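Local coordinates for 39 kDa initiator binding protein (Trichomonas vaginalis, PDB 1Q87), which binds the initiator (Inr) element of core promoters in Trichomonas vaginalis, the chain here being its C-terminal domain, at residues 182-185 and 186-190; 26-29 and 30-33. One frame throughout, in Å; residues are numbered along the deposited sequence.

Interaction 1 (182-185 and 186-190)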
# COMPACT_ATOMS: atom_id res chain seq x y z
N LEU A 182 3.01 9.86 1.76
CA LEU A 182 2.52 9.85 0.41
C LEU A 182 3.20 11.01 -0.31
O LEU A 182 3.42 12.07 0.28
CB LEU A 182 1.00 9.98 0.38
CG LEU A 182 0.25 8.76 0.90
CD1 LEU A 182 -1.24 8.93 0.60
CD2 LEU A 182 0.78 7.47 0.26
N MET A 183 3.59 10.78 -1.57
CA MET A 183 4.26 11.79 -2.39
C MET A 183 3.85 11.56 -3.84
O MET A 183 3.70 10.39 -4.27
CB MET A 183 5.78 11.70 -2.26
CG MET A 183 6.49 12.77 -3.07
SD MET A 183 8.23 13.11 -2.59
CE MET A 183 8.91 11.58 -2.82
N ASP A 184 3.69 12.66 -4.58
CA ASP A 184 3.27 12.60 -5.97
C ASP A 184 4.43 12.84 -6.92
O ASP A 184 5.59 12.93 -6.48
CB ASP A 184 2.10 13.59 -6.24
CG ASP A 184 2.49 15.10 -6.14
OD1 ASP A 184 1.55 15.93 -6.03
OD2 ASP A 184 3.69 15.47 -6.16
N GLU A 185 4.11 12.92 -8.21
CA GLU A 185 5.13 13.11 -9.25
C GLU A 185 5.85 14.42 -9.15
O GLU A 185 6.94 14.55 -9.71
CB GLU A 185 4.54 12.98 -10.65
CG GLU A 185 3.64 14.09 -11.07
CD GLU A 185 2.21 13.90 -10.61
OE1 GLU A 185 1.30 14.19 -11.42
OE2 GLU A 185 2.01 13.47 -9.45
N ASN A 186 5.27 15.39 -8.44
CA ASN A 186 5.94 16.68 -8.29
C ASN A 186 6.79 16.72 -7.02
O ASN A 186 7.58 17.64 -6.83
CB ASN A 186 4.92 17.81 -8.23
CG ASN A 186 3.87 17.70 -9.33
OD1 ASN A 186 2.66 17.77 -9.07
ND2 ASN A 186 4.33 17.50 -10.56
N GLY A 187 6.63 15.72 -6.15
CA GLY A 187 7.40 15.73 -4.92
C GLY A 187 6.64 16.39 -3.79
O GLY A 187 7.24 16.80 -2.80
N GLU A 188 5.31 16.51 -3.95
CA GLU A 188 4.41 17.08 -2.96
C GLU A 188 3.93 15.96 -2.02
O GLU A 188 3.21 15.04 -2.45
CB GLU A 188 3.17 17.73 -3.62
CG GLU A 188 2.34 18.65 -2.65
CD GLU A 188 1.07 19.29 -3.27
OE1 GLU A 188 1.16 19.96 -4.32
OE2 GLU A 188 -0.04 19.12 -2.71
N LYS A 189 4.32 16.06 -0.75
CA LYS A 189 3.98 15.09 0.30
C LYS A 189 2.58 15.31 0.86
O LYS A 189 2.03 16.39 0.76
CB LYS A 189 5.03 15.17 1.42
CG LYS A 189 6.47 15.01 0.90
CD LYS A 189 7.51 14.74 1.98
CE LYS A 189 7.99 16.01 2.67
NZ LYS A 189 8.77 16.89 1.75
N TYR A 190 1.99 14.27 1.42
CA TYR A 190 0.66 14.37 2.02
C TYR A 190 0.74 13.67 3.37
O TYR A 190 1.61 12.83 3.58
CB TYR A 190 -0.40 13.74 1.13
CG TYR A 190 -0.54 14.42 -0.21
CD1 TYR A 190 -1.30 15.59 -0.35
CD2 TYR A 190 0.15 13.94 -1.32
CE1 TYR A 190 -1.36 16.27 -1.58
CE2 TYR A 190 0.10 14.60 -2.54
CZ TYR A 190 -0.65 15.76 -2.67
OH TYR A 190 -0.68 16.38 -3.90
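Asp184 holds CG between its backbone N and carbonyl carbon (chi1 68°), which brings the carboxylate over the turn; Tyr190, its ring carbon anti to the carbonyl carbon (chi1 -63°), sends its hydroxyl back toward the same group. Two backbone N-H groups grip Asp184 OD2 from opposite faces of its plane: Asn186 N at 2.8 Å and Glu188 N at 2.9 Å, the latter bond fairly straight at 163°. Aspartate suits this place because its short side chain reaches the amides just ahead; the bond to Asn186 N makes an Asx turn. The chain reverses in a type I turn with a G1 bulge, where Gly187 N donates to Asp184 O at 3.0 Å and Asp184 N to Glu188 O at 3.2 Å. Gly187 takes a positive phi, which glycine adopts easily and which suits it to the bulge. Asp184 OD1 lies 3.1 Å from Tyr190 OH, near the ring plane at its edge. Met183 lays CG and SD over Gly187 CA, each 3.6 Å away. Tyr190 N donates to Leu182 O at 2.9 Å. This hairpin ends the five-stranded antiparallel sheet: strand 182-183 adjoins strand 165-171, and helix 193-199 packs on the face of Leu182 and Tyr190, where Tyr196 meets the Tyr190 ring edge-to-face.

Interaction 2 (26-29 and 30-33); sequences NSTP and NEQE
Gln32 N donates to Thr28 O at 2.9 Å, nearly in line with the carbonyl bond. This is the first i to i+4 bond at the start of helix 29-47, and Glu33 N to Pro29 O, at 3.1 Å, is the next. Across the turn from Thr28, Glu31 keeps its chain extended beyond CG and brings its carboxylate back beside the threonine backbone. There OE2 accepts from Thr28 N at 3.2 Å in a straight bond (165°), although the donor stands 59° out of the carboxylate plane. In return Thr28 OG1, at the N-cap, accepts from Glu31 N, the other half of a capping box. The position of OG1 is less sure in the model than that of the backbone. Threonine suits the N-cap because its short side chain can turn a hydroxyl onto an amide of the first turn, and glutamate three residues on has the length to reach the N-cap amide. Its negative charge probably also favours the helix N terminus. Pro29 fits the first turn, where its missing N-H costs no helical bond. Behind the cap, Ser27 CB rests 3.9 Å from Gln32 CG, while Ser27 OG bonds to Gly25 O.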
# COMPACT_ATOMS: atom_id res chain seq x y z
N ASN A 26 9.45 6.69 -7.16
CA ASN A 26 9.41 7.97 -6.49
C ASN A 26 10.31 7.90 -5.28
O ASN A 26 10.04 8.55 -4.26
CB ASN A 26 7.98 8.34 -6.07
CG ASN A 26 7.72 9.86 -6.17
OD1 ASN A 26 6.58 10.33 -6.02
ND2 ASN A 26 8.76 10.62 -6.44
N SER A 27 11.40 7.14 -5.44
CA SER A 27 12.35 6.90 -4.36
C SER A 27 13.78 7.13 -4.79
O SER A 27 14.15 6.73 -5.89
CB SER A 27 12.26 5.43 -3.89
OG SER A 27 10.93 5.08 -3.56
N THR A 28 14.59 7.74 -3.92
CA THR A 28 16.00 7.95 -4.25
C THR A 28 16.72 6.61 -4.18
O THR A 28 16.23 5.66 -3.58
CB THR A 28 16.73 8.90 -3.28
OG1 THR A 28 16.71 8.34 -1.96
CG2 THR A 28 16.09 10.28 -3.28
N PRO A 29 17.90 6.53 -4.81
CA PRO A 29 18.73 5.33 -4.85
C PRO A 29 18.96 4.80 -3.44
O PRO A 29 18.76 3.62 -3.18
CB PRO A 29 20.02 5.82 -5.48
CG PRO A 29 19.52 6.83 -6.47
CD PRO A 29 18.46 7.59 -5.67
N ASN A 30 19.39 5.69 -2.56
CA ASN A 30 19.63 5.35 -1.16
C ASN A 30 18.36 4.78 -0.50
O ASN A 30 18.40 3.80 0.24
CB ASN A 30 20.07 6.59 -0.39
CG ASN A 30 21.49 7.02 -0.71
OD1 ASN A 30 21.93 8.10 -0.28
ND2 ASN A 30 22.23 6.17 -1.44
N GLU A 31 17.22 5.43 -0.74
CA GLU A 31 15.99 4.97 -0.17
C GLU A 31 15.63 3.59 -0.68
O GLU A 31 15.09 2.77 0.06
CB GLU A 31 14.87 5.96 -0.47
CG GLU A 31 15.14 7.32 0.20
CD GLU A 31 14.14 8.42 -0.15
OE1 GLU A 31 14.26 9.51 0.44
OE2 GLU A 31 13.25 8.20 -1.01
N GLN A 32 15.97 3.32 -1.94
CA GLN A 32 15.67 2.04 -2.55
C GLN A 32 16.44 0.90 -1.90
O GLN A 32 15.86 -0.17 -1.60
CB GLN A 32 15.97 2.08 -4.04
CG GLN A 32 14.82 2.68 -4.80
CD GLN A 32 15.19 3.09 -6.21
OE1 GLN A 32 14.35 3.04 -7.11
NE2 GLN A 32 16.43 3.52 -6.41
N GLU A 33 17.73 1.14 -1.68
CA GLU A 33 18.56 0.16 -1.04
C GLU A 33 18.21 0.04 0.43
O GLU A 33 18.17 -1.06 0.98
CB GLU A 33 20.03 0.49 -1.25
CG GLU A 33 20.45 0.16 -2.68
CD GLU A 33 19.75 -1.10 -3.23
OE1 GLU A 33 19.94 -2.19 -2.64
OE2 GLU A 33 19.00 -0.98 -4.24

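In the fold
From the N terminus, the chain first meets interaction 2, where residues 26-33 fold into the opening turn of helix 29-47. It then runs through the helices up to 111-123 and the first three strands of the five-stranded sheet before interaction 1 turns it back at 182-190, ahead of helix 193-199. Interaction 1 closes a tight hairpin loop, whereas interaction 2 caps the start of a helix; the two follow in series, neither nesting nor crossing. Their centres are about 15 Å apart, yet they touch: Asn26 packs against the backbone of Met183 and Asp184. Lys172 touches Met183 and makes a long, weak ion pair with Glu31; the start of helix 29-47 thus lies beside the hairpin.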